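Local coordinates for regulatory protein RecX (PDB 3D5L) that probably modulates the activity of the recombinase RecA, as a member of the RecX family linked to DNA repair, at residues I9-Q12 with R17-I20; I36-M41 with I51-T56; D58-A63 with E92-P97. All blocks are in the same frame, centred on the assembly; numbering follows the deposited sequence.

How the contacts relate
Contact 1 is a surface contact, and contacts 2 and 3 are partly buried. Contact 1 pairs strands 4-11 and 17-22 by backbone and amide hydrogen bonds and holds a sulfate ion. Contacts 2 and 3 both use helix 48-71 and rest on side-chain packing around a phenylalanine ring. In contact 2 the partner on that helix is an isoleucine; in contact 3 it is a glutamine. Contact 1 meets contact 2 where Ile9 CD1 packs on Met41 CA, 3.4 Å away. It meets contact 3 through the salt bridge of Arg17 NH1 with Asp58 OD1, 2.8 Å. Helix 48-71 thus links the sheet to the helices that follow.

Contact 1: I9-Q12 with R17-I20; sequences IEAQ and RYNI. With SO4 (sulfate ion), chain C.
Residues 9-12 and 17-20 form an antiparallel strand pair at the surface, near the turn end of the hairpin of strands 4-11 and 17-22. Glu10 and Asn19 are a hydrogen-bonded pair. Asn19 N bonds to Glu10 O, 2.8 Å, and Glu10 N bonds back to Asn19 O. Ile9 with Ile20 and Ala11 with Tyr18 are the flanking non-hydrogen-bonded pairs. Gln12 N bonds to Arg17 O beyond the last of them.

The side chains of Glu10 and Asn19 share one face of the sheet. The Asn19 amide is gripped at both ends. Its ND2 donates to the anti lone pair of Glu10 OE1 at 3.0 Å, and the two planes are 45° apart. Glu10 reaches this donor with CG set between its own backbone N and carbonyl carbon (chi1 73°). Asn19 OD1 takes a bond from Gln12 NE2, also 3.0 Å, which arrives above the carbonyl plane. These two bonds probably fix the rotation of the amide.

Gln12 NE2 also donates to sulfate O1 at 2.9 Å. The same oxygen receives Arg17 NE and NH2, and lies at the edge of the guanidinium, in its plane. A bend at chi2 (-94°), and another at chi3, turns the Arg17 guanidinium to the sulfate, and its NH1 makes a salt bridge with Asp58. The sulfate probably came from the crystallisation liquor.

On the other face, Ile9 CG2 packs on Tyr18 CB at 4.1 Å, and Ala11 CB meets Tyr18 CE1. Helix 32-37 touches the Tyr18 side chain through Glu32 and Leu35. Strand 25-31 pairs with the far edge of 17-22, completing a beta meander of three antiparallel strands.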
loop_
_atom_site.group_PDB
_atom_site.type_symbol
_atom_site.label_atom_id
_atom_site.label_comp_id
_atom_site.label_asym_id
_atom_site.label_seq_id
_atom_site.Cartn_x
_atom_site.Cartn_y
_atom_site.Cartn_z
ATOM N N ILE A 9 -26.428 17.999 20.344
ATOM C CA ILE A 9 -25.423 17.451 19.449
ATOM C C ILE A 9 -25.248 18.510 18.379
ATOM O O ILE A 9 -26.179 18.815 17.643
ATOM C CB ILE A 9 -25.897 16.142 18.811
ATOM C CG1 ILE A 9 -26.133 15.096 19.904
ATOM C CG2 ILE A 9 -24.872 15.655 17.805
ATOM C CD1 ILE A 9 -26.676 13.772 19.390
ATOM N N GLU A 10 -24.067 19.099 18.307
ATOM C CA GLU A 10 -23.856 20.131 17.311
ATOM C C GLU A 10 -22.720 19.766 16.375
ATOM O O GLU A 10 -21.676 19.268 16.803
ATOM C CB GLU A 10 -23.570 21.472 17.987
ATOM C CG GLU A 10 -22.198 21.577 18.620
ATOM C CD GLU A 10 -21.805 23.015 18.890
ATOM O OE1 GLU A 10 -20.599 23.278 19.120
ATOM O OE2 GLU A 10 -22.709 23.880 18.870
ATOM N N ALA A 11 -22.930 20.008 15.094
ATOM C CA ALA A 11 -21.923 19.701 14.103
ATOM C C ALA A 11 -20.789 20.691 14.280
ATOM O O ALA A 11 -21.025 21.866 14.543
ATOM C CB ALA A 11 -22.510 19.819 12.698
ATOM N N GLN A 12 -19.557 20.217 14.159
ATOM C CA GLN A 12 -18.423 21.109 14.285
ATOM C C GLN A 12 -18.419 21.922 12.995
ATOM O O GLN A 12 -19.246 21.694 12.114
ATOM C CB GLN A 12 -17.129 20.303 14.426
ATOM C CG GLN A 12 -17.171 19.275 15.542
ATOM C CD GLN A 12 -15.808 18.669 15.833
ATOM O OE1 GLN A 12 -14.939 18.618 14.959
ATOM N NE2 GLN A 12 -15.623 18.183 17.057
ATOM N N ARG A 17 -17.536 15.395 12.133
ATOM C CA ARG A 17 -17.380 15.295 13.580
ATOM C C ARG A 17 -18.480 16.079 14.277
ATOM O O ARG A 17 -18.999 17.052 13.721
ATOM C CB ARG A 17 -16.032 15.871 13.999
ATOM C CG ARG A 17 -14.855 15.487 13.122
ATOM C CD ARG A 17 -14.147 14.296 13.666
ATOM N NE ARG A 17 -13.793 14.467 15.073
ATOM C CZ ARG A 17 -13.507 13.450 15.874
ATOM N NH1 ARG A 17 -13.533 12.213 15.388
ATOM N NH2 ARG A 17 -13.228 13.657 17.154
ATOM N N TYR A 18 -18.811 15.668 15.506
ATOM C CA TYR A 18 -19.860 16.322 16.288
ATOM C C TYR A 18 -19.458 16.591 17.726
ATOM O O TYR A 18 -18.646 15.867 18.301
ATOM C CB TYR A 18 -21.117 15.461 16.298
ATOM C CG TYR A 18 -21.677 15.199 14.923
ATOM C CD1 TYR A 18 -22.649 16.042 14.369
ATOM C CD2 TYR A 18 -21.205 14.131 14.153
ATOM C CE1 TYR A 18 -23.138 15.823 13.084
ATOM C CE2 TYR A 18 -21.683 13.907 12.870
ATOM C CZ TYR A 18 -22.651 14.753 12.337
ATOM O OH TYR A 18 -23.147 14.506 11.069
ATOM N N ASN A 19 -20.035 17.640 18.299
ATOM C CA ASN A 19 -19.786 17.987 19.687
ATOM C C ASN A 19 -20.988 17.494 20.484
ATOM O O ASN A 19 -22.130 17.796 20.134
ATOM C CB ASN A 19 -19.635 19.506 19.861
ATOM C CG ASN A 19 -18.408 20.055 19.161
ATOM O OD1 ASN A 19 -17.335 19.457 19.213
ATOM N ND2 ASN A 19 -18.555 21.210 18.515
ATOM N N ILE A 20 -20.725 16.728 21.541
ATOM C CA ILE A 20 -21.787 16.186 22.386
ATOM C C ILE A 20 -21.850 16.875 23.745
ATOM O O ILE A 20 -20.845 16.999 24.445
ATOM C CB ILE A 20 -21.614 14.662 22.603
ATOM C CG1 ILE A 20 -22.006 13.902 21.333
ATOM C CG2 ILE A 20 -22.497 14.185 23.745
ATOM C CD1 ILE A 20 -21.208 14.275 20.119
HETATM S S SO4 C . -11.824 16.870 17.896
HETATM O O1 SO4 C . -13.125 16.644 17.241
HETATM O O2 SO4 C . -12.039 17.774 19.042
HETATM O O3 SO4 C . -10.873 17.479 16.954
HETATM O O4 SO4 C . -11.268 15.575 18.342
#

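Contact 2: I36-M41 with I51-T56; sequences IQFRLM and IAAIAT
Residues 36-41 run from the last turn of helix 32-37 into a loop beside helix 48-71, and the nearest CA atoms, those of Phe38 and Ile54, are 7.3 Å apart. Phe38 is the first residue to leave helical backbone angles. It turns its side chain toward the facing helix.

Ile54 CG1 lies over the centre of the Phe38 ring, 3.6 Å from the centroid and 12° off the ring normal. This is a CH-pi contact on the ring face. Its nearest ring atom is Phe38 CG, also 3.6 Å, so it sits slightly toward the CG side of the centre. The isoleucine holds CG1 beside its backbone N (chi1 -78°), which brings this branch over the aromatic face. The far end of the ring reaches Ala53: Phe38 CZ is 4.1 Å from Ala53 CB and 3.7 Å from Ala53 O. The ring therefore spans two successive residues of the helix.

Helix 32-37 ends here in a Schellman motif. Arg39, with positive phi, is its C-prime residue. Leu40 N bonds back to Leu35 O, and Arg39 N bonds to Ile36 O at 3.1 Å. At Leu40, the last residue of the motif, the CB bond points toward helix 48-71 as well.

Leu40 and Ile54 meet tip to tip. Ile54 CD1 is 4.0 Å from Leu40 CD2 and 4.1 Å from Leu40 CD1, so the end of the isoleucine faces both methyls. Its extended chain (chi2 178°) carries CD1 past the CG-CD1 rim of the Phe38 ring, still above the ring plane, toward Leu40. Both Leu40 and Ile54 are buried. Ile54 also touches Phe28 and Val30 of strand 25-31 and Leu46 of strand 45-46, while Phe38 touches Ala57 one turn further along helix 48-71.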
loop_
_atom_site.group_PDB
_atom_site.type_symbol
_atom_site.label_atom_id
_atom_site.label_comp_id
_atom_site.label_asym_id
_atom_site.label_seq_id
_atom_site.Cartn_x
_atom_site.Cartn_y
_atom_site.Cartn_z
ATOM N N ILE A 36 -22.791 6.859 15.058
ATOM C CA ILE A 36 -23.701 5.851 14.524
ATOM C C ILE A 36 -23.500 4.520 15.245
ATOM O O ILE A 36 -24.464 3.859 15.625
ATOM C CB ILE A 36 -23.458 5.615 13.024
ATOM C CG1 ILE A 36 -23.714 6.906 12.243
ATOM C CG2 ILE A 36 -24.356 4.491 12.525
ATOM C CD1 ILE A 36 -23.269 6.841 10.796
ATOM N N GLN A 37 -22.242 4.138 15.436
ATOM C CA GLN A 37 -21.918 2.886 16.095
ATOM C C GLN A 37 -22.519 2.826 17.492
ATOM O O GLN A 37 -22.864 1.751 17.978
ATOM C CB GLN A 37 -20.399 2.703 16.178
ATOM C CG GLN A 37 -19.964 1.378 16.799
ATOM C CD GLN A 37 -18.450 1.254 16.929
ATOM O OE1 GLN A 37 -17.934 0.234 17.388
ATOM N NE2 GLN A 37 -17.734 2.297 16.524
ATOM N N PHE A 38 -22.665 3.976 18.138
ATOM C CA PHE A 38 -23.223 3.977 19.482
ATOM C C PHE A 38 -24.637 4.537 19.598
ATOM O O PHE A 38 -25.152 4.716 20.705
ATOM C CB PHE A 38 -22.260 4.681 20.435
ATOM C CG PHE A 38 -21.063 3.845 20.806
ATOM C CD1 PHE A 38 -21.071 3.058 21.954
ATOM C CD2 PHE A 38 -19.928 3.829 19.994
ATOM C CE1 PHE A 38 -19.961 2.265 22.292
ATOM C CE2 PHE A 38 -18.816 3.040 20.322
ATOM C CZ PHE A 38 -18.837 2.259 21.475
ATOM N N ARG A 39 -25.266 4.805 18.457
ATOM C CA ARG A 39 -26.646 5.278 18.446
ATOM C C ARG A 39 -26.892 6.528 19.298
ATOM O O ARG A 39 -27.925 6.644 19.958
ATOM C CB ARG A 39 -27.558 4.139 18.930
ATOM C CG ARG A 39 -27.680 2.979 17.951
ATOM C CD ARG A 39 -28.142 1.679 18.614
ATOM N NE ARG A 39 -27.020 0.899 19.141
ATOM C CZ ARG A 39 -26.710 0.795 20.429
ATOM N NH1 ARG A 39 -27.440 1.417 21.346
ATOM N NH2 ARG A 39 -25.657 0.079 20.802
ATOM N N LEU A 40 -25.960 7.472 19.256
ATOM C CA LEU A 40 -26.070 8.694 20.042
ATOM C C LEU A 40 -27.107 9.688 19.506
ATOM O O LEU A 40 -27.202 9.909 18.298
ATOM C CB LEU A 40 -24.691 9.354 20.135
ATOM C CG LEU A 40 -23.580 8.399 20.598
ATOM C CD1 LEU A 40 -22.252 9.122 20.620
ATOM C CD2 LEU A 40 -23.912 7.848 21.976
ATOM N N MET A 41 -27.882 10.273 20.421
ATOM C CA MET A 41 -28.915 11.248 20.073
ATOM C C MET A 41 -29.374 12.001 21.329
ATOM O O MET A 41 -28.938 11.688 22.434
ATOM C CB MET A 41 -30.105 10.537 19.421
ATOM C CG MET A 41 -30.940 9.706 20.382
ATOM S SD MET A 41 -31.856 8.384 19.542
ATOM C CE MET A 41 -32.562 9.275 18.151
ATOM N N ILE A 51 -18.799 5.495 27.746
ATOM C CA ILE A 51 -18.119 6.729 27.396
ATOM C C ILE A 51 -16.659 6.442 27.100
ATOM O O ILE A 51 -16.024 7.154 26.322
ATOM C CB ILE A 51 -18.212 7.750 28.543
ATOM C CG1 ILE A 51 -19.655 8.232 28.681
ATOM C CG2 ILE A 51 -17.258 8.906 28.299
ATOM C CD1 ILE A 51 -19.851 9.269 29.755
ATOM N N ALA A 52 -16.129 5.396 27.726
ATOM C CA ALA A 52 -14.734 5.021 27.530
ATOM C C ALA A 52 -14.595 4.234 26.230
ATOM O O ALA A 52 -13.606 4.380 25.505
ATOM C CB ALA A 52 -14.239 4.187 28.712
ATOM N N ALA A 53 -15.596 3.411 25.939
ATOM C CA ALA A 53 -15.599 2.610 24.726
ATOM C C ALA A 53 -15.853 3.508 23.513
ATOM O O ALA A 53 -15.431 3.192 22.402
ATOM C CB ALA A 53 -16.671 1.517 24.818
ATOM N N ILE A 54 -16.556 4.615 23.731
ATOM C CA ILE A 54 -16.847 5.570 22.664
ATOM C C ILE A 54 -15.523 6.239 22.310
ATOM O O ILE A 54 -15.191 6.429 21.138
ATOM C CB ILE A 54 -17.886 6.638 23.132
ATOM C CG1 ILE A 54 -19.292 6.031 23.104
ATOM C CG2 ILE A 54 -17.828 7.873 22.252
ATOM C CD1 ILE A 54 -20.389 6.954 23.594
ATOM N N ALA A 55 -14.758 6.567 23.343
ATOM C CA ALA A 55 -13.455 7.188 23.178
ATOM C C ALA A 55 -12.515 6.288 22.371
ATOM O O ALA A 55 -11.914 6.733 21.401
ATOM C CB ALA A 55 -12.847 7.478 24.549
ATOM N N THR A 56 -12.390 5.027 22.778
ATOM C CA THR A 56 -11.517 4.083 22.078
ATOM C C THR A 56 -11.936 3.937 20.617
ATOM O O THR A 56 -11.092 3.871 19.720
ATOM C CB THR A 56 -11.550 2.671 22.724
ATOM O OG1 THR A 56 -11.287 2.771 24.132
ATOM C CG2 THR A 56 -10.494 1.777 22.085
#

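Contact 3: D58-A63 with E92-P97; sequences DQQAKA and EEFVEP
Gln60 lays its aliphatic chain across the ring of Phe94, in a packing contact between helices 48-71 and 92-104. CB of Gln60 stands 4.0 Å from the Phe94 centroid, almost on the ring normal, a CH-pi contact over the face. Its CG lies above the rim of the same ring, 3.9 Å from Phe94 CG. With CG anti to the backbone N (chi1 -172°) and chi2 also extended, the chain runs from the ring centre across the rim at CG and CD1, so the amide sits past that rim. The amide plane is turned 53° from that of the ring. OE1 comes to 3.2 Å from Phe94 CD1, and NE2 turns to Pro97 CB at 3.7 Å.

Gln59 differs, with CG beside its backbone N. Its NE2 approaches the edge of the Phe94 ring, 4.0 Å from CZ. The two glutamines thus meet face and edge of one buried ring.

The two helix segments cross at -56°, with axes 10.5 Å apart. Further along helix 92-104, Ile98 touches both Gln60 and Ala63. Elsewhere around helix 48-71, Asp58 and Ala61 pack on helix 32-37, and Asp58 OD1 bonds to Ala31 N of strand 25-31.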
loop_
_atom_site.group_PDB
_atom_site.type_symbol
_atom_site.label_atom_id
_atom_site.label_comp_id
_atom_site.label_asym_id
_atom_site.label_seq_id
_atom_site.Cartn_x
_atom_site.Cartn_y
_atom_site.Cartn_z
ATOM N N ASP A 58 -13.565 6.167 18.849
ATOM C CA ASP A 58 -13.254 7.432 18.176
ATOM C C ASP A 58 -11.751 7.524 17.887
ATOM O O ASP A 58 -11.348 8.144 16.906
ATOM C CB ASP A 58 -13.686 8.631 19.034
ATOM C CG ASP A 58 -13.486 9.970 18.319
ATOM O OD1 ASP A 58 -14.066 10.159 17.222
ATOM O OD2 ASP A 58 -12.748 10.837 18.845
ATOM N N GLN A 59 -10.924 6.898 18.727
ATOM C CA GLN A 59 -9.482 6.928 18.494
ATOM C C GLN A 59 -9.198 6.115 17.242
ATOM O O GLN A 59 -8.295 6.439 16.475
ATOM C CB GLN A 59 -8.708 6.299 19.656
ATOM C CG GLN A 59 -8.980 6.896 21.037
ATOM C CD GLN A 59 -8.338 6.073 22.157
ATOM O OE1 GLN A 59 -8.653 6.255 23.339
ATOM N NE2 GLN A 59 -7.434 5.162 21.787
ATOM N N GLN A 60 -9.966 5.047 17.044
ATOM C CA GLN A 60 -9.773 4.193 15.878
ATOM C C GLN A 60 -10.318 4.889 14.640
ATOM O O GLN A 60 -9.664 4.902 13.604
ATOM C CB GLN A 60 -10.467 2.839 16.065
ATOM C CG GLN A 60 -10.137 1.836 14.954
ATOM C CD GLN A 60 -10.766 0.469 15.173
ATOM O OE1 GLN A 60 -10.604 -0.145 16.231
ATOM N NE2 GLN A 60 -11.485 -0.016 14.169
ATOM N N ALA A 61 -11.500 5.487 14.766
ATOM C CA ALA A 61 -12.129 6.194 13.652
ATOM C C ALA A 61 -11.218 7.308 13.145
ATOM O O ALA A 61 -11.170 7.581 11.948
ATOM C CB ALA A 61 -13.485 6.767 14.080
ATOM N N LYS A 62 -10.488 7.941 14.061
ATOM C CA LYS A 62 -9.562 9.012 13.696
ATOM C C LYS A 62 -8.370 8.491 12.887
ATOM O O LYS A 62 -7.904 9.158 11.963
ATOM C CB LYS A 62 -9.041 9.711 14.951
ATOM C CG LYS A 62 -10.129 10.335 15.795
ATOM C CD LYS A 62 -10.372 11.774 15.429
ATOM C CE LYS A 62 -9.466 12.664 16.242
ATOM N NZ LYS A 62 -9.659 12.343 17.678
ATOM N N ALA A 63 -7.875 7.304 13.226
ATOM C CA ALA A 63 -6.726 6.748 12.504
ATOM C C ALA A 63 -7.207 6.348 11.114
ATOM O O ALA A 63 -6.490 6.464 10.121
ATOM C CB ALA A 63 -6.158 5.537 13.250
ATOM N N GLU A 92 -1.845 -1.297 18.329
ATOM C CA GLU A 92 -1.742 -2.515 17.529
ATOM C C GLU A 92 -3.052 -3.275 17.355
ATOM O O GLU A 92 -3.196 -4.073 16.422
ATOM C CB GLU A 92 -0.674 -3.430 18.132
ATOM C CG GLU A 92 -0.240 -4.572 17.229
ATOM C CD GLU A 92 0.186 -4.104 15.837
ATOM O OE1 GLU A 92 1.071 -3.214 15.721
ATOM O OE2 GLU A 92 -0.367 -4.647 14.855
ATOM N N GLU A 93 -4.011 -3.035 18.242
ATOM C CA GLU A 93 -5.288 -3.724 18.125
ATOM C C GLU A 93 -6.156 -3.050 17.051
ATOM O O GLU A 93 -7.189 -3.590 16.663
ATOM C CB GLU A 93 -6.030 -3.748 19.474
ATOM C CG GLU A 93 -6.357 -2.369 20.042
ATOM C CD GLU A 93 -5.346 -1.909 21.072
ATOM O OE1 GLU A 93 -4.156 -2.283 20.942
ATOM O OE2 GLU A 93 -5.742 -1.170 22.007
ATOM N N PHE A 94 -5.734 -1.876 16.575
ATOM C CA PHE A 94 -6.496 -1.162 15.541
ATOM C C PHE A 94 -6.040 -1.494 14.122
ATOM O O PHE A 94 -6.802 -1.316 13.169
ATOM C CB PHE A 94 -6.386 0.368 15.685
ATOM C CG PHE A 94 -6.897 0.914 16.981
ATOM C CD1 PHE A 94 -7.766 0.181 17.776
ATOM C CD2 PHE A 94 -6.542 2.195 17.386
ATOM C CE1 PHE A 94 -8.272 0.711 18.946
ATOM C CE2 PHE A 94 -7.049 2.735 18.560
ATOM C CZ PHE A 94 -7.915 1.991 19.341
ATOM N N VAL A 95 -4.798 -1.948 13.988
ATOM C CA VAL A 95 -4.224 -2.262 12.684
ATOM C C VAL A 95 -5.089 -3.168 11.811
ATOM O O VAL A 95 -5.588 -2.745 10.764
ATOM C CB VAL A 95 -2.824 -2.923 12.825
ATOM C CG1 VAL A 95 -2.248 -3.217 11.445
ATOM C CG2 VAL A 95 -1.892 -2.016 13.608
ATOM N N GLU A 96 -5.249 -4.414 12.245
ATOM C CA GLU A 96 -6.026 -5.395 11.499
ATOM C C GLU A 96 -7.460 -4.936 11.195
ATOM O O GLU A 96 -7.941 -5.149 10.087
ATOM C CB GLU A 96 -6.030 -6.738 12.255
ATOM C CG GLU A 96 -6.387 -7.952 11.393
ATOM C CD GLU A 96 -5.508 -8.091 10.143
ATOM O OE1 GLU A 96 -4.256 -8.119 10.275
ATOM O OE2 GLU A 96 -6.077 -8.172 9.026
ATOM N N PRO A 97 -8.165 -4.320 12.173
ATOM C CA PRO A 97 -9.537 -3.858 11.918
ATOM C C PRO A 97 -9.582 -2.783 10.825
ATOM O O PRO A 97 -10.443 -2.814 9.952
ATOM C CB PRO A 97 -9.989 -3.317 13.281
ATOM C CG PRO A 97 -9.233 -4.174 14.242
ATOM C CD PRO A 97 -7.852 -4.224 13.610
#